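Long-range contacts in putative Phosphate (Eubacterium rectale, PDB 3DAO), which is probably a phosphatase of the haloacid dehalogenase superfamily, hydrolysing phosphate esters of a substrate not yet identified: residues I106-E117 with V184-L195; M45-D53 with L72-L80. All coordinates share one frame; numbering follows the deposited sequence.

The two contacts belong to separate modules of one chain, on opposite sides of its centre: their centres lie about 40 Å apart and their nearest atoms about 22 Å. Contact 2 (45-53 with 72-80) comes first in sequence and sits beside the mainly parallel sheet of the Rossmann-like core; its Leu72 side chain approaches but does not contact the DxDx(T/V) residues Asp27, Asp29 and Thr31, which probably mark the active site as in other haloacid dehalogenase-like hydrolases. Contact 1 (106-117 with 184-195) follows later in the chain, in the six-stranded sheet module, consistent with a cap domain. Contact 1 sets a helix against a short helix and an edge strand, contact 2 a helix against a loop with a salt-bridge network; both use selenomethionines and aromatic rings.

Contact 1 of 2, residues I106-E117 with V184-L195; sequences IWKGMCRMVRDE and VFIPAWNKKAHL
An apolar helix-to-helix contact in the six-stranded sheet module joins helix 106-117 to the short helix 185-189 and the start of the edge strand, with the indole of Trp189 as its knob. The two helices run nearly antiparallel, at 158°, with axes 11.5 Å apart. Trp189 settles among Ile106, Gly109, Met110 and Met113; Met110 and Met113 are selenomethionines. Over one face of its five-membered ring stands Met110 CG, 3.7 Å from the ring centroid, a CH-pi contact; the extended chain then carries Met110 CE on to Ala193 CB at 3.6 Å. The indole's far end fits closely against backbone, Trp189 CZ2 being 3.5 Å from Gly109 C, where a side chain would collide with the ring. With CG anti to the backbone N (chi1 173°), Met113 extends toward the indole edge, its SE 3.5 Å from Trp189 NE1, a buried nitrogen with no partner in the model, and a bend at chi3 turns CE to Ala188 CB. The same SE lies obliquely to the Phe185 ring, whose CE2 takes Val114 CG2 at 3.6 Å. An alanine in place of Trp189 would probably open a gap beside Gly109, leaving Phe185 as the aromatic ring Met110 and Met113 still share. Phe169, Val171 and Cys205 of neighbouring strands continue the core on the sheet side, an alpha/beta layer consistent with the cap domain of haloacid dehalogenase-like phosphatases.

Contact 2 of 2, residues M45-D53 with L72-L80; sequences MSVIDRLID and LFAPIKHKL
Lys79 reaches across to helix 45-53 from the irregular segment that leads into strand 81-84, on one flank of the Rossmann-like core of the haloacid dehalogenase fold. Lys79 CB lies 4.0 Å from Ile52 CD1, and Lys79 CE rests on Ile52 CG2 at 3.8 Å. NZ then ends between two carboxylates one helical turn apart, forming a salt-bridge network with Asp49 and Asp53. It meets both on the syn side but out of the carboxylate plane, by 32° at Asp49 and 22° at Asp53. Asp49 turns its CG anti to the backbone N (chi1 -171°), which brings OD1 round to the ammonium group.

Next to the salt bridges the contact is apolar. Ile76 sends CD1 to Ile48 CG2 at 3.5 Å, and Leu80 CD2 meets Ile52 CD1. Phe58 of strand 57-61 touches Ile48, Ile52 and Leu80 as well, tying helix and loop to the sheet. At the other end the selenomethionine Met45 bends at chi2 and chi3, bringing SE across to Ile76 CG1 and obliquely to the Phe73 ring, a Met-aromatic contact, with Met45 CE 3.7 Å from Phe73 CD2. At the lysine tip, Lys79 NZ is 2.9 Å from Asp49 OD1. The other bond, Lys79 NZ to Asp53 OD1, measures 2.6 Å.

Contact 1 of 2, residues I106-E117 with V184-L195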
loop_
_atom_site.group_PDB
_atom_site.type_symbol
_atom_site.label_atom_id
_atom_site.label_comp_id
_atom_site.label_asym_id
_atom_site.label_seq_id
_atom_site.Cartn_x
_atom_site.Cartn_y
_atom_site.Cartn_z
ATOM N N ILE A 106 -18.882 2.752 9.282
ATOM C CA ILE A 106 -17.720 1.978 9.701
ATOM C C ILE A 106 -16.674 2.936 10.318
ATOM O O ILE A 106 -16.363 2.843 11.492
ATOM C CB ILE A 106 -17.081 1.189 8.550
ATOM C CG1 ILE A 106 -18.068 0.197 7.918
ATOM C CG2 ILE A 106 -15.869 0.429 9.074
ATOM C CD1 ILE A 106 -18.530 -0.853 8.862
ATOM N N TRP A 107 -16.160 3.872 9.539
ATOM C CA TRP A 107 -15.073 4.749 10.092
ATOM C C TRP A 107 -15.544 5.689 11.198
ATOM O O TRP A 107 -14.803 5.957 12.155
ATOM C CB TRP A 107 -14.274 5.507 8.999
ATOM C CG TRP A 107 -15.014 6.461 8.116
ATOM C CD1 TRP A 107 -15.605 6.157 6.938
ATOM C CD2 TRP A 107 -15.169 7.871 8.288
ATOM N NE1 TRP A 107 -16.173 7.272 6.394
ATOM C CE2 TRP A 107 -15.911 8.346 7.183
ATOM C CE3 TRP A 107 -14.774 8.780 9.272
ATOM C CZ2 TRP A 107 -16.280 9.684 7.037
ATOM C CZ3 TRP A 107 -15.115 10.122 9.114
ATOM C CH2 TRP A 107 -15.884 10.551 8.019
ATOM N N LYS A 108 -16.771 6.201 11.082
ATOM C CA LYS A 108 -17.315 7.066 12.148
ATOM C C LYS A 108 -17.617 6.220 13.392
ATOM O O LYS A 108 -17.366 6.642 14.529
ATOM C CB LYS A 108 -18.553 7.842 11.697
ATOM C CG LYS A 108 -18.175 8.979 10.774
ATOM C CD LYS A 108 -19.323 9.915 10.463
ATOM C CE LYS A 108 -18.795 11.084 9.632
ATOM N NZ LYS A 108 -19.820 12.125 9.309
ATOM N N GLY A 109 -18.116 5.029 13.182
ATOM C CA GLY A 109 -18.359 4.083 14.278
ATOM C C GLY A 109 -17.068 3.749 15.041
ATOM O O GLY A 109 -17.030 3.668 16.290
HETATM N N MSE A 110 -16.002 3.550 14.272
HETATM C CA MSE A 110 -14.661 3.286 14.836
HETATM C C MSE A 110 -14.200 4.476 15.668
HETATM O O MSE A 110 -13.682 4.303 16.769
HETATM C CB MSE A 110 -13.649 2.971 13.756
HETATM C CG MSE A 110 -13.891 1.628 13.139
HETATM SE SE MSE A 110 -12.772 1.400 11.587
HETATM C CE MSE A 110 -13.059 -0.529 11.277
ATOM N N CYS A 111 -14.368 5.668 15.119
ATOM C CA CYS A 111 -13.988 6.911 15.817
ATOM C C CYS A 111 -14.677 6.964 17.180
ATOM O O CYS A 111 -14.068 7.211 18.219
ATOM C CB CYS A 111 -14.437 8.148 15.045
ATOM S SG CYS A 111 -13.489 8.635 13.561
ATOM N N ARG A 112 -15.998 6.781 17.161
ATOM C CA ARG A 112 -16.788 6.872 18.420
ATOM C C ARG A 112 -16.370 5.868 19.433
ATOM O O ARG A 112 -16.239 6.184 20.634
ATOM C CB ARG A 112 -18.289 6.751 18.143
ATOM C CG ARG A 112 -18.759 7.896 17.332
ATOM C CD ARG A 112 -20.224 7.796 16.968
ATOM N NE ARG A 112 -20.601 8.938 16.148
ATOM C CZ ARG A 112 -20.991 8.823 14.884
ATOM N NH1 ARG A 112 -21.206 7.635 14.349
ATOM N NH2 ARG A 112 -21.274 9.893 14.205
HETATM N N MSE A 113 -16.059 4.671 18.951
HETATM C CA MSE A 113 -15.641 3.597 19.843
HETATM C C MSE A 113 -14.271 3.872 20.459
HETATM O O MSE A 113 -14.065 3.654 21.660
HETATM C CB MSE A 113 -15.658 2.235 19.165
HETATM C CG MSE A 113 -15.072 1.142 20.041
HETATM SE SE MSE A 113 -15.240 -0.635 19.271
HETATM C CE MSE A 113 -17.184 -0.891 19.345
ATOM N N VAL A 114 -13.332 4.362 19.648
ATOM C CA VAL A 114 -11.993 4.613 20.186
ATOM C C VAL A 114 -12.073 5.743 21.214
ATOM O O VAL A 114 -11.537 5.658 22.309
ATOM C CB VAL A 114 -10.971 4.887 19.084
ATOM C CG1 VAL A 114 -9.575 5.242 19.715
ATOM C CG2 VAL A 114 -10.869 3.655 18.159
ATOM N N ARG A 115 -12.858 6.746 20.869
ATOM C CA ARG A 115 -13.022 7.926 21.710
ATOM C C ARG A 115 -13.609 7.564 23.060
ATOM O O ARG A 115 -13.105 7.961 24.111
ATOM C CB ARG A 115 -13.932 8.921 20.994
ATOM C CG ARG A 115 -14.171 10.212 21.718
ATOM C CD ARG A 115 -15.337 10.967 21.055
ATOM N NE ARG A 115 -16.544 10.147 21.184
ATOM C CZ ARG A 115 -17.655 10.252 20.462
ATOM N NH1 ARG A 115 -17.742 11.135 19.517
ATOM N NH2 ARG A 115 -18.666 9.404 20.660
ATOM N N ASP A 116 -14.652 6.745 23.022
ATOM C CA ASP A 116 -15.404 6.423 24.226
ATOM C C ASP A 116 -14.905 5.249 25.029
ATOM O O ASP A 116 -15.044 5.239 26.263
ATOM C CB ASP A 116 -16.876 6.158 23.863
ATOM C CG ASP A 116 -17.576 7.397 23.304
ATOM O OD1 ASP A 116 -17.113 8.537 23.585
ATOM O OD2 ASP A 116 -18.602 7.233 22.603
ATOM N N GLU A 117 -14.378 4.248 24.335
ATOM C CA GLU A 117 -13.929 3.003 24.963
ATOM C C GLU A 117 -12.440 2.718 24.975
ATOM O O GLU A 117 -11.990 1.835 25.699
ATOM C CB GLU A 117 -14.668 1.807 24.351
ATOM C CG GLU A 117 -16.170 2.000 24.341
ATOM C CD GLU A 117 -16.899 0.711 24.041
ATOM O OE1 GLU A 117 -16.706 -0.254 24.800
ATOM O OE2 GLU A 117 -17.648 0.697 23.059
ATOM N N VAL A 184 -12.367 -5.575 22.701
ATOM C CA VAL A 184 -13.622 -5.140 22.030
ATOM C C VAL A 184 -13.469 -4.633 20.585
ATOM O O VAL A 184 -14.193 -5.029 19.685
ATOM C CB VAL A 184 -14.326 -4.029 22.833
ATOM C CG1 VAL A 184 -15.570 -3.511 22.104
ATOM C CG2 VAL A 184 -14.682 -4.501 24.281
ATOM N N PHE A 185 -12.528 -3.725 20.363
ATOM C CA PHE A 185 -12.408 -3.100 19.041
ATOM C C PHE A 185 -12.199 -4.068 17.874
ATOM O O PHE A 185 -12.942 -4.029 16.880
ATOM C CB PHE A 185 -11.277 -2.056 19.016
ATOM C CG PHE A 185 -11.198 -1.287 17.738
ATOM C CD1 PHE A 185 -10.436 -1.761 16.678
ATOM C CD2 PHE A 185 -11.842 -0.092 17.584
ATOM C CE1 PHE A 185 -10.351 -1.064 15.490
ATOM C CE2 PHE A 185 -11.763 0.598 16.384
ATOM C CZ PHE A 185 -11.017 0.108 15.342
ATOM N N ILE A 186 -11.220 -4.945 18.032
ATOM C CA ILE A 186 -10.895 -5.913 16.984
ATOM C C ILE A 186 -12.097 -6.851 16.724
ATOM O O ILE A 186 -12.548 -6.976 15.574
ATOM C CB ILE A 186 -9.557 -6.643 17.268
ATOM C CG1 ILE A 186 -8.408 -5.619 17.176
ATOM C CG2 ILE A 186 -9.342 -7.796 16.289
ATOM C CD1 ILE A 186 -7.006 -6.148 17.509
ATOM N N PRO A 187 -12.648 -7.481 17.769
ATOM C CA PRO A 187 -13.791 -8.330 17.379
ATOM C C PRO A 187 -15.030 -7.579 16.907
ATOM O O PRO A 187 -15.848 -8.127 16.169
ATOM C CB PRO A 187 -14.077 -9.140 18.633
ATOM C CG PRO A 187 -13.448 -8.391 19.774
ATOM C CD PRO A 187 -12.219 -7.744 19.157
ATOM N N ALA A 188 -15.172 -6.329 17.321
ATOM C CA ALA A 188 -16.312 -5.552 16.913
ATOM C C ALA A 188 -16.254 -5.139 15.454
ATOM O O ALA A 188 -17.281 -4.844 14.876
ATOM C CB ALA A 188 -16.514 -4.315 17.812
ATOM N N TRP A 189 -15.070 -5.151 14.856
ATOM C CA TRP A 189 -14.934 -4.609 13.498
ATOM C C TRP A 189 -14.312 -5.537 12.474
ATOM O O TRP A 189 -14.399 -5.283 11.287
ATOM C CB TRP A 189 -14.138 -3.276 13.492
ATOM C CG TRP A 189 -14.793 -2.196 14.220
ATOM C CD1 TRP A 189 -14.459 -1.725 15.440
ATOM C CD2 TRP A 189 -15.970 -1.470 13.814
ATOM N NE1 TRP A 189 -15.323 -0.737 15.808
ATOM C CE2 TRP A 189 -16.253 -0.551 14.827
ATOM C CE3 TRP A 189 -16.807 -1.514 12.688
ATOM C CZ2 TRP A 189 -17.346 0.294 14.786
ATOM C CZ3 TRP A 189 -17.879 -0.648 12.643
ATOM C CH2 TRP A 189 -18.144 0.236 13.678
ATOM N N ASN A 190 -13.700 -6.608 12.941
ATOM C CA ASN A 190 -12.903 -7.453 12.051
ATOM C C ASN A 190 -13.700 -8.255 11.033
ATOM O O ASN A 190 -13.137 -8.707 10.052
ATOM C CB ASN A 190 -11.891 -8.289 12.813
ATOM C CG ASN A 190 -12.509 -9.351 13.640
ATOM O OD1 ASN A 190 -13.732 -9.537 13.648
ATOM N ND2 ASN A 190 -11.659 -10.076 14.372
ATOM N N LYS A 191 -15.009 -8.316 11.202
ATOM C CA LYS A 191 -15.862 -8.991 10.203
ATOM C C LYS A 191 -16.486 -7.972 9.259
ATOM O O LYS A 191 -17.066 -8.317 8.243
ATOM C CB LYS A 191 -16.966 -9.846 10.841
ATOM C CG LYS A 191 -16.420 -11.101 11.450
ATOM C CD LYS A 191 -17.481 -12.040 11.908
ATOM N N LYS A 192 -16.315 -6.705 9.588
ATOM C CA LYS A 192 -16.944 -5.621 8.872
ATOM C C LYS A 192 -15.928 -4.716 8.142
ATOM O O LYS A 192 -16.285 -3.817 7.393
ATOM C CB LYS A 192 -17.737 -4.749 9.852
ATOM C CG LYS A 192 -18.929 -5.457 10.485
ATOM C CD LYS A 192 -19.925 -4.468 11.078
ATOM C CE LYS A 192 -19.567 -4.038 12.450
ATOM N NZ LYS A 192 -20.601 -3.081 13.043
ATOM N N ALA A 193 -14.670 -5.000 8.407
ATOM C CA ALA A 193 -13.547 -4.269 7.851
ATOM C C ALA A 193 -12.278 -5.116 7.874
ATOM O O ALA A 193 -12.209 -6.161 8.515
ATOM C CB ALA A 193 -13.323 -2.947 8.637
ATOM N N HIS A 194 -11.259 -4.643 7.162
ATOM C CA HIS A 194 -9.983 -5.323 7.174
ATOM C C HIS A 194 -9.065 -4.653 8.200
ATOM O O HIS A 194 -8.681 -3.482 8.028
ATOM C CB HIS A 194 -9.349 -5.310 5.787
ATOM C CG HIS A 194 -7.951 -5.833 5.794
ATOM N ND1 HIS A 194 -7.650 -7.134 6.107
ATOM C CD2 HIS A 194 -6.770 -5.216 5.563
ATOM C CE1 HIS A 194 -6.337 -7.304 6.069
ATOM N NE2 HIS A 194 -5.780 -6.153 5.748
ATOM N N LEU A 195 -8.752 -5.408 9.256
ATOM C CA LEU A 195 -7.935 -4.923 10.395
ATOM C C LEU A 195 -6.584 -5.575 10.498
ATOM O O LEU A 195 -6.474 -6.777 10.402
ATOM C CB LEU A 195 -8.650 -5.162 11.743
ATOM C CG LEU A 195 -9.629 -4.129 12.283
ATOM C CD1 LEU A 195 -10.663 -3.693 11.294
ATOM C CD2 LEU A 195 -10.259 -4.647 13.593
#

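Contact 2 of 2, residues M45-D53 with L72-L80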
loop_
_atom_site.group_PDB
_atom_site.type_symbol
_atom_site.label_atom_id
_atom_site.label_comp_id
_atom_site.label_asym_id
_atom_site.label_seq_id
_atom_site.Cartn_x
_atom_site.Cartn_y
_atom_site.Cartn_z
HETATM N N MSE A 45 14.563 3.194 -14.545
HETATM C CA MSE A 45 13.613 3.992 -15.327
HETATM C C MSE A 45 13.772 3.645 -16.788
HETATM O O MSE A 45 12.812 3.532 -17.510
HETATM C CB MSE A 45 13.811 5.499 -15.135
HETATM C CG MSE A 45 13.784 6.021 -13.721
HETATM SE SE MSE A 45 12.097 5.701 -12.822
HETATM C CE MSE A 45 12.647 4.191 -11.707
ATOM N N SER A 46 15.019 3.452 -17.222
ATOM C CA SER A 46 15.286 3.152 -18.640
ATOM C C SER A 46 14.751 1.806 -19.055
ATOM O O SER A 46 14.116 1.633 -20.090
ATOM C CB SER A 46 16.794 3.237 -18.921
ATOM O OG SER A 46 17.070 2.819 -20.256
ATOM N N VAL A 47 14.996 0.822 -18.193
ATOM C CA VAL A 47 14.565 -0.548 -18.481
ATOM C C VAL A 47 13.037 -0.647 -18.483
ATOM O O VAL A 47 12.437 -1.196 -19.398
ATOM C CB VAL A 47 15.236 -1.553 -17.496
ATOM C CG1 VAL A 47 14.617 -2.923 -17.609
ATOM C CG2 VAL A 47 16.769 -1.605 -17.742
ATOM N N ILE A 48 12.400 -0.047 -17.483
ATOM C CA ILE A 48 10.932 -0.090 -17.394
ATOM C C ILE A 48 10.308 0.601 -18.613
ATOM O O ILE A 48 9.351 0.122 -19.216
ATOM C CB ILE A 48 10.433 0.522 -16.035
ATOM C CG1 ILE A 48 10.848 -0.379 -14.866
ATOM C CG2 ILE A 48 8.960 0.785 -16.074
ATOM C CD1 ILE A 48 10.682 0.272 -13.488
ATOM N N ASP A 49 10.926 1.697 -19.020
ATOM C CA ASP A 49 10.431 2.475 -20.162
ATOM C C ASP A 49 10.485 1.583 -21.394
ATOM O O ASP A 49 9.525 1.489 -22.177
ATOM C CB ASP A 49 11.282 3.745 -20.368
ATOM C CG ASP A 49 10.680 4.679 -21.376
ATOM O OD1 ASP A 49 9.503 5.017 -21.251
ATOM O OD2 ASP A 49 11.365 5.025 -22.341
ATOM N N ARG A 50 11.577 0.835 -21.488
ATOM C CA ARG A 50 11.781 -0.069 -22.631
ATOM C C ARG A 50 10.766 -1.200 -22.655
ATOM O O ARG A 50 10.226 -1.568 -23.692
ATOM C CB ARG A 50 13.220 -0.622 -22.641
ATOM C CG ARG A 50 14.296 0.403 -23.035
ATOM C CD ARG A 50 15.701 -0.059 -22.666
ATOM N NE ARG A 50 16.092 -1.040 -23.652
ATOM C CZ ARG A 50 17.066 -1.925 -23.521
ATOM N NH1 ARG A 50 17.777 -1.988 -22.420
ATOM N NH2 ARG A 50 17.297 -2.776 -24.517
ATOM N N LEU A 51 10.475 -1.728 -21.466
ATOM C CA LEU A 51 9.493 -2.819 -21.321
ATOM C C LEU A 51 8.114 -2.296 -21.677
ATOM O O LEU A 51 7.332 -2.955 -22.382
ATOM C CB LEU A 51 9.516 -3.396 -19.888
ATOM C CG LEU A 51 10.786 -4.164 -19.488
ATOM C CD1 LEU A 51 10.766 -4.496 -17.969
ATOM C CD2 LEU A 51 11.010 -5.409 -20.347
ATOM N N ILE A 52 7.817 -1.075 -21.252
ATOM C CA ILE A 52 6.500 -0.507 -21.543
ATOM C C ILE A 52 6.304 -0.304 -23.051
ATOM O O ILE A 52 5.254 -0.617 -23.616
ATOM C CB ILE A 52 6.258 0.778 -20.783
ATOM C CG1 ILE A 52 6.134 0.424 -19.301
ATOM C CG2 ILE A 52 4.950 1.453 -21.297
ATOM C CD1 ILE A 52 6.174 1.636 -18.325
ATOM N N ASP A 53 7.366 0.167 -23.668
ATOM C CA ASP A 53 7.435 0.408 -25.123
ATOM C C ASP A 53 7.253 -0.896 -25.901
ATOM O O ASP A 53 6.778 -0.888 -27.030
ATOM C CB ASP A 53 8.752 1.103 -25.511
ATOM C CG ASP A 53 8.757 2.572 -25.137
ATOM O OD1 ASP A 53 7.688 3.074 -24.755
ATOM O OD2 ASP A 53 9.826 3.216 -25.186
ATOM N N LEU A 72 9.064 9.088 -6.830
ATOM C CA LEU A 72 10.132 8.127 -6.996
ATOM C C LEU A 72 10.304 7.742 -8.486
ATOM O O LEU A 72 11.410 7.522 -8.960
ATOM C CB LEU A 72 9.855 6.873 -6.176
ATOM C CG LEU A 72 10.926 5.784 -6.171
ATOM C CD1 LEU A 72 12.187 6.288 -5.481
ATOM C CD2 LEU A 72 10.357 4.495 -5.497
ATOM N N PHE A 73 9.192 7.684 -9.200
ATOM C CA PHE A 73 9.204 7.288 -10.611
ATOM C C PHE A 73 9.081 8.498 -11.563
ATOM O O PHE A 73 8.677 8.382 -12.730
ATOM C CB PHE A 73 8.110 6.272 -10.913
ATOM C CG PHE A 73 8.370 4.904 -10.334
ATOM C CD1 PHE A 73 7.981 4.611 -9.030
ATOM C CD2 PHE A 73 8.994 3.928 -11.078
ATOM C CE1 PHE A 73 8.206 3.354 -8.500
ATOM C CE2 PHE A 73 9.249 2.671 -10.543
ATOM C CZ PHE A 73 8.842 2.385 -9.253
ATOM N N ALA A 74 9.458 9.645 -11.036
ATOM C CA ALA A 74 9.294 10.927 -11.729
ATOM C C ALA A 74 9.649 10.925 -13.228
ATOM O O ALA A 74 8.877 11.443 -14.027
ATOM C CB ALA A 74 10.086 12.045 -11.017
ATOM N N PRO A 75 10.787 10.330 -13.603
ATOM C CA PRO A 75 11.202 10.430 -15.041
ATOM C C PRO A 75 10.274 9.764 -16.030
ATOM O O PRO A 75 10.229 10.166 -17.205
ATOM C CB PRO A 75 12.596 9.784 -15.044
ATOM C CG PRO A 75 13.111 9.922 -13.644
ATOM C CD PRO A 75 11.860 9.784 -12.765
ATOM N N ILE A 76 9.547 8.725 -15.579
ATOM C CA ILE A 76 8.604 8.005 -16.430
ATOM C C ILE A 76 7.214 7.909 -15.827
ATOM O O ILE A 76 6.425 7.052 -16.215
ATOM C CB ILE A 76 9.086 6.567 -16.797
ATOM C CG1 ILE A 76 9.306 5.725 -15.530
ATOM C CG2 ILE A 76 10.377 6.649 -17.628
ATOM C CD1 ILE A 76 9.585 4.261 -15.757
ATOM N N LYS A 77 6.897 8.857 -14.962
ATOM C CA LYS A 77 5.633 8.812 -14.184
ATOM C C LYS A 77 4.359 8.753 -15.001
ATOM O O LYS A 77 3.359 8.169 -14.599
ATOM C CB LYS A 77 5.606 9.941 -13.158
ATOM C CG LYS A 77 5.346 11.277 -13.719
ATOM C CD LYS A 77 5.368 12.362 -12.678
ATOM C CE LYS A 77 4.728 13.645 -13.226
ATOM N NZ LYS A 77 5.339 14.128 -14.526
ATOM N N HIS A 78 4.413 9.333 -16.186
ATOM C CA HIS A 78 3.274 9.382 -17.107
ATOM C C HIS A 78 2.900 8.045 -17.739
ATOM O O HIS A 78 1.810 7.893 -18.268
ATOM C CB HIS A 78 3.603 10.368 -18.255
ATOM C CG HIS A 78 4.807 9.960 -19.041
ATOM N ND1 HIS A 78 6.091 10.123 -18.560
ATOM C CD2 HIS A 78 4.928 9.325 -20.234
ATOM C CE1 HIS A 78 6.950 9.639 -19.441
ATOM N NE2 HIS A 78 6.273 9.136 -20.458
ATOM N N LYS A 79 3.801 7.081 -17.671
ATOM C CA LYS A 79 3.627 5.830 -18.401
ATOM C C LYS A 79 3.224 4.655 -17.528
ATOM O O LYS A 79 3.127 3.543 -18.006
ATOM C CB LYS A 79 4.957 5.386 -19.042
ATOM C CG LYS A 79 5.619 6.308 -19.966
ATOM C CD LYS A 79 6.656 5.564 -20.750
ATOM C CE LYS A 79 6.119 4.985 -22.051
ATOM N NZ LYS A 79 7.253 5.013 -23.043
ATOM N N LEU A 80 3.053 4.934 -16.249
ATOM C CA LEU A 80 2.777 3.878 -15.254
ATOM C C LEU A 80 1.354 3.864 -14.762
ATOM O O LEU A 80 0.608 4.835 -14.940
ATOM C CB LEU A 80 3.696 4.054 -14.015
ATOM C CG LEU A 80 5.196 4.139 -14.247
ATOM C CD1 LEU A 80 5.960 4.403 -12.958
ATOM C CD2 LEU A 80 5.678 2.826 -14.909
#